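Local coordinates for enoyl-acyl carrier protein reductase (Uncultured bacterium, PDB 6KIA), which probably catalyses the NADH-dependent reduction of enoyl-acyl carrier protein in fatty acid synthesis, and is linked to resistance to the antibacterial triclosan, at residues A[163-168]-A[203-208]; A[207-212]-A[263-268]. All coordinates share one frame; numbering follows the deposited sequence.

Both contacts use helix 196-219, which borders the NADH pocket through Val208 and brings together parts of the chain far apart in sequence. In contact 1 its residues 203-208 meet the loop 163-168, which opens with two glycines and follows strand 155-159; in contact 2 its residues 207-212 meet the first turns of helix 263-278. The centres lie about 10 Å apart, and Glu207 and Val208 belong to both. Thr209 OG1, 3.2 Å from Gly163 N, joins the two through a probable hydrogen bond. Phe205 O packs on Ala265 CB at 3.6 Å. The dinucleotide is touched by Val208, common to both contacts, and gripped by Lys266 of contact 2.

Contact 1. Residues A[163-168]-A[203-208]; sequences GGIPKV and MNFDEV
Asn204 reaches out from helix 196-219 to the carbonyl of Gly164, where its ND2 donates a short hydrogen bond of 2.7 Å to Gly164 O. The N-H points well at the oxygen (159°), and the oxygen lies close to the plane of the Asn204 amide; seen from the acceptor, the donor comes in at the flank of the C=O bond, tilted 33° from the carbonyl plane. Beside this bond, Phe205 turns its ring edge to the same peptide, with CE1 3.9 Å from Gly164 C. The methylene CG1 of Ile165 meets that edge too, also 3.9 Å from Phe205 CE1. Gly163 O sits obliquely to the ring, 3.3 Å from Phe205 CD1. One turn further along the helix, Val208 has CG1 anti to its backbone N (chi1 -179°), which lays the two methyls against successive glycines: CG1 is 3.4 Å from Gly163 N, and CG2 packs 3.8 Å from Gly164 CA. Both glycines have positive phi, and the backbone angles of Gly163 call for glycine. Gly164, with no side chain to point at the helix, lets the backbones close to 5.0 Å between Gly164 CA and Phe205 CA.

A second shell fixes these groups. Asn204 OD1 accepts from Phe90 N while ND2 also bonds Asp91 OD1, so the amide is held at both ends and its flip state is settled. Gly163 is gripped by Thr209 OG1 at its N and by Gln262 NE2 at its O.

The loop is thus tied down by polar bonds to its peptide groups, with apolar side chains filling in around them. A buried amide whose two N-H groups both have acceptors can bind three chain segments together, and Val208, which touches the bound dinucleotide, packs against both glycines at the border of the pocket.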
# COMPACT_ATOMS: atom_id res chain seq x y z
N GLY A 163 7.68 -0.40 2.32
CA GLY A 163 8.71 0.63 2.45
C GLY A 163 10.09 0.05 2.31
O GLY A 163 10.26 -0.96 1.64
N GLY A 164 11.08 0.68 2.94
CA GLY A 164 12.44 0.17 2.91
C GLY A 164 13.40 1.13 2.23
O GLY A 164 14.53 0.77 1.92
N ILE A 165 12.94 2.35 1.98
CA ILE A 165 13.81 3.38 1.42
C ILE A 165 14.80 3.85 2.47
O ILE A 165 14.40 4.29 3.55
CB ILE A 165 13.02 4.59 0.91
CG1 ILE A 165 12.04 4.18 -0.18
CG2 ILE A 165 13.97 5.68 0.40
CD1 ILE A 165 11.06 5.27 -0.56
N PRO A 166 16.11 3.75 2.17
CA PRO A 166 17.18 4.21 3.07
C PRO A 166 17.19 5.72 3.24
O PRO A 166 16.84 6.45 2.30
CB PRO A 166 18.46 3.74 2.36
CG PRO A 166 18.02 2.69 1.39
CD PRO A 166 16.64 3.11 0.96
N LYS A 167 17.54 6.17 4.44
CA LYS A 167 17.59 7.59 4.75
C LYS A 167 18.97 8.15 4.40
O LYS A 167 19.80 8.40 5.28
CB LYS A 167 17.26 7.82 6.23
CG LYS A 167 15.82 7.46 6.57
CD LYS A 167 15.46 7.73 8.03
CE LYS A 167 15.86 6.56 8.91
NZ LYS A 167 15.14 6.57 10.20
N VAL A 168 19.22 8.30 3.10
CA VAL A 168 20.47 8.86 2.62
C VAL A 168 20.19 9.98 1.61
O VAL A 168 19.27 9.90 0.79
CB VAL A 168 21.39 7.78 2.00
CG1 VAL A 168 21.64 6.67 2.99
CG2 VAL A 168 20.81 7.22 0.71
N MET A 203 16.41 -5.36 -2.07
CA MET A 203 16.48 -6.33 -0.96
C MET A 203 15.67 -5.83 0.25
O MET A 203 14.91 -6.59 0.90
CB MET A 203 17.94 -6.57 -0.57
CG MET A 203 18.74 -7.19 -1.69
SD MET A 203 20.48 -7.33 -1.24
CE MET A 203 20.35 -7.70 0.49
N ASN A 204 15.83 -4.54 0.55
CA ASN A 204 15.10 -3.97 1.68
C ASN A 204 13.59 -3.96 1.42
O ASN A 204 12.80 -4.22 2.33
CB ASN A 204 15.59 -2.55 1.98
CG ASN A 204 15.61 -2.25 3.47
OD1 ASN A 204 15.76 -3.15 4.30
ND2 ASN A 204 15.46 -0.98 3.80
N PHE A 205 13.20 -3.67 0.18
CA PHE A 205 11.79 -3.71 -0.22
C PHE A 205 11.23 -5.11 -0.00
O PHE A 205 10.13 -5.27 0.55
CB PHE A 205 11.59 -3.33 -1.71
CG PHE A 205 11.71 -1.85 -2.03
CD1 PHE A 205 12.07 -0.92 -1.08
CD2 PHE A 205 11.44 -1.41 -3.33
CE1 PHE A 205 12.17 0.45 -1.43
CE2 PHE A 205 11.54 -0.05 -3.69
CZ PHE A 205 11.90 0.86 -2.73
N ASP A 206 11.95 -6.14 -0.44
CA ASP A 206 11.47 -7.50 -0.20
C ASP A 206 11.25 -7.71 1.29
O ASP A 206 10.23 -8.30 1.69
CB ASP A 206 12.43 -8.56 -0.72
CG ASP A 206 12.23 -8.90 -2.19
OD1 ASP A 206 11.30 -8.36 -2.84
OD2 ASP A 206 13.02 -9.72 -2.70
N GLU A 207 12.18 -7.23 2.13
CA GLU A 207 12.02 -7.47 3.57
C GLU A 207 10.78 -6.77 4.16
O GLU A 207 9.97 -7.39 4.88
CB GLU A 207 13.27 -7.01 4.34
CG GLU A 207 14.50 -7.88 4.19
CD GLU A 207 14.24 -9.37 4.35
OE1 GLU A 207 13.33 -9.75 5.12
OE2 GLU A 207 15.00 -10.16 3.75
N VAL A 208 10.64 -5.48 3.87
CA VAL A 208 9.57 -4.67 4.47
C VAL A 208 8.18 -4.94 3.88
O VAL A 208 7.20 -5.08 4.60
CB VAL A 208 9.87 -3.15 4.32
CG1 VAL A 208 8.75 -2.33 4.97
CG2 VAL A 208 11.26 -2.79 4.91

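Contact 2. Residues A[207-212]-A[263-268]; sequences EVTANT and GKAKMR. With NAI (1,4-dihydronicotinamide adenine dinucleotide), chain D.
Lys266 and Thr209 meet beside the nicotinamide ribose in the NADH pocket, where helices 196-219 and 263-278 run side by side. The Lys266 chain, bent at its second torsion, passes Thr209 at about a right angle, with CE 3.7 Å from Thr209 CG2. Beyond this methyl, NZ donates to both hydroxyls of the nicotinamide ribose, at 2.8 Å from O2D and 3.0 Å from O3D of NAI. NZ also donates to a water that can donate to Thr209 O, and it bonds Tyr239 O. Four acceptors thus surround one amino group, more than three hydrogens can serve with separate bonds. The Thr209 hydroxyl is engaged by Gln262 and Gly163. Val208 CG1 lies 3.8 Å from C6A of the NAI adenine, so the same helix turn reaches the adenine as well.

Small residues let the helices approach: their axes come within 7.8 Å at only 11° from parallel, and Ala210 CB rests 3.3 Å from Ala265 O. Arg268 flanks this methyl. With CG anti to its backbone N (chi1 -175°) and the chain extended to NE, it slides past Ala210 to Asn211. There NE donates to a lone pair of Asn211 OD1 at 2.9 Å, in the carbonyl plane and nearly straight (165°), although the amide and guanidinium planes stand close to perpendicular. A second water bridges OD1 and Arg268 NH2, while Asn211 ND2 bonds Glu207 OE1, and the other carboxylate oxygen, OE2, is in a salt bridge with Arg127. The wider pi-type turn at 207-211 lies on this interface.

A helix lysine hydrogen-bonded to both hydroxyls of the nicotinamide ribose is a familiar feature of short-chain dehydrogenase/reductase-type Rossmann enzymes, and the geometry here is consistent with that design.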
# COMPACT_ATOMS: atom_id res chain seq x y z
N GLU A 207 12.18 -7.23 2.13
CA GLU A 207 12.02 -7.47 3.57
C GLU A 207 10.78 -6.77 4.16
O GLU A 207 9.97 -7.39 4.88
CB GLU A 207 13.27 -7.01 4.34
CG GLU A 207 14.50 -7.88 4.19
CD GLU A 207 14.24 -9.37 4.35
OE1 GLU A 207 13.33 -9.75 5.12
OE2 GLU A 207 15.00 -10.16 3.75
N VAL A 208 10.64 -5.48 3.87
CA VAL A 208 9.57 -4.67 4.47
C VAL A 208 8.18 -4.94 3.88
O VAL A 208 7.20 -5.08 4.60
CB VAL A 208 9.87 -3.15 4.32
CG1 VAL A 208 8.75 -2.33 4.97
CG2 VAL A 208 11.26 -2.79 4.91
N THR A 209 8.12 -4.97 2.55
CA THR A 209 6.86 -5.03 1.81
C THR A 209 6.33 -6.44 1.69
O THR A 209 5.11 -6.65 1.63
CB THR A 209 7.07 -4.41 0.42
OG1 THR A 209 7.53 -3.06 0.61
CG2 THR A 209 5.80 -4.43 -0.43
N ALA A 210 7.22 -7.43 1.71
CA ALA A 210 6.79 -8.81 1.48
C ALA A 210 7.05 -9.74 2.66
O ALA A 210 6.11 -10.34 3.20
CB ALA A 210 7.46 -9.36 0.21
N ASN A 211 8.30 -9.89 3.06
CA ASN A 211 8.64 -10.90 4.06
C ASN A 211 8.02 -10.67 5.45
O ASN A 211 7.79 -11.62 6.18
CB ASN A 211 10.15 -11.01 4.17
CG ASN A 211 10.77 -11.55 2.89
OD1 ASN A 211 10.08 -12.19 2.09
ND2 ASN A 211 12.05 -11.29 2.69
N THR A 212 7.74 -9.41 5.79
CA THR A 212 6.99 -9.10 7.00
C THR A 212 5.63 -9.83 7.07
O THR A 212 5.18 -10.15 8.17
CB THR A 212 6.72 -7.59 7.09
OG1 THR A 212 6.16 -7.13 5.85
CG2 THR A 212 8.01 -6.83 7.34
N GLY A 263 7.35 -3.38 -7.20
CA GLY A 263 6.61 -4.41 -7.93
C GLY A 263 7.05 -5.83 -7.65
O GLY A 263 6.23 -6.72 -7.44
N LYS A 264 8.36 -6.05 -7.68
CA LYS A 264 8.91 -7.37 -7.34
C LYS A 264 8.50 -7.81 -5.93
O LYS A 264 8.15 -8.99 -5.70
CB LYS A 264 10.43 -7.35 -7.48
CG LYS A 264 10.90 -7.27 -8.92
CD LYS A 264 10.56 -8.56 -9.65
CE LYS A 264 11.02 -8.55 -11.10
NZ LYS A 264 10.57 -9.80 -11.79
N ALA A 265 8.58 -6.89 -4.97
CA ALA A 265 8.21 -7.22 -3.58
C ALA A 265 6.72 -7.50 -3.48
O ALA A 265 6.31 -8.39 -2.73
CB ALA A 265 8.61 -6.08 -2.64
N LYS A 266 5.89 -6.76 -4.22
CA LYS A 266 4.45 -7.02 -4.17
C LYS A 266 4.12 -8.41 -4.78
O LYS A 266 3.17 -9.06 -4.36
CB LYS A 266 3.65 -5.93 -4.89
CG LYS A 266 3.62 -4.57 -4.13
CD LYS A 266 2.93 -4.75 -2.77
CE LYS A 266 2.69 -3.39 -2.10
NZ LYS A 266 2.08 -3.47 -0.73
N MET A 267 4.89 -8.85 -5.78
CA MET A 267 4.61 -10.18 -6.31
C MET A 267 5.11 -11.27 -5.35
O MET A 267 4.53 -12.37 -5.26
CB MET A 267 5.21 -10.34 -7.71
CG MET A 267 4.37 -9.59 -8.73
SD MET A 267 4.96 -9.77 -10.44
CE MET A 267 6.50 -8.88 -10.36
N ARG A 268 6.16 -10.96 -4.60
CA ARG A 268 6.61 -11.89 -3.57
C ARG A 268 5.57 -11.99 -2.45
O ARG A 268 5.30 -13.07 -1.92
CB ARG A 268 7.95 -11.46 -3.00
CG ARG A 268 8.55 -12.44 -2.02
CD ARG A 268 9.93 -11.99 -1.55
NE ARG A 268 10.52 -12.99 -0.67
CZ ARG A 268 11.21 -14.05 -1.09
NH1 ARG A 268 11.45 -14.22 -2.39
NH2 ARG A 268 11.69 -14.91 -0.21
PA NAI D . 0.94 4.73 4.53
O1A NAI D . -0.20 5.29 5.32
O2A NAI D . 2.23 5.53 4.52
O5B NAI D . 1.19 3.25 5.06
C5B NAI D . 2.49 2.70 5.02
C4B NAI D . 2.41 1.51 6.03
O4B NAI D . 3.78 0.79 5.92
C3B NAI D . 2.27 1.89 7.25
O3B NAI D . 1.35 1.01 8.01
C2B NAI D . 3.80 1.83 7.89
O2B NAI D . 3.71 1.79 9.36
C1B NAI D . 4.30 0.76 7.36
N9A NAI D . 5.76 0.88 7.18
C8A NAI D . 6.56 1.65 6.42
N7A NAI D . 7.82 1.32 6.68
C5A NAI D . 7.81 0.33 7.61
C6A NAI D . 8.89 -0.31 8.19
N6A NAI D . 10.31 -0.20 8.03
N1A NAI D . 8.64 -1.27 9.10
C2A NAI D . 7.35 -1.57 9.45
N3A NAI D . 6.27 -0.93 8.86
C4A NAI D . 6.53 0.05 7.94
O3 NAI D . 0.53 4.54 2.94
PN NAI D . -0.44 3.44 2.26
O1N NAI D . -1.80 3.50 2.87
O2N NAI D . -0.41 3.83 0.78
O5D NAI D . 0.23 2.01 2.48
C5D NAI D . -0.48 0.95 3.11
C4D NAI D . -0.44 -0.26 2.16
O4D NAI D . -1.18 0.00 1.10
C3D NAI D . 0.97 -0.48 1.62
O3D NAI D . 1.37 -1.81 1.70
C2D NAI D . 0.80 -0.09 0.13
O2D NAI D . 1.89 -0.68 -0.66
C1D NAI D . -0.40 -0.52 -0.17
N1N NAI D . -0.97 0.09 -1.37
C2N NAI D . -0.87 1.45 -1.60
C3N NAI D . -1.38 1.98 -2.80
C7N NAI D . -1.33 3.48 -3.07
O7N NAI D . -1.47 3.91 -4.21
N7N NAI D . -1.12 4.37 -1.99
C4N NAI D . -2.00 1.18 -3.75
C5N NAI D . -2.13 -0.19 -3.47
C6N NAI D . -1.61 -0.72 -2.29
O HOH W 1 3.04 -4.95 1.48
O HOH W 2 9.82 -15.00 2.27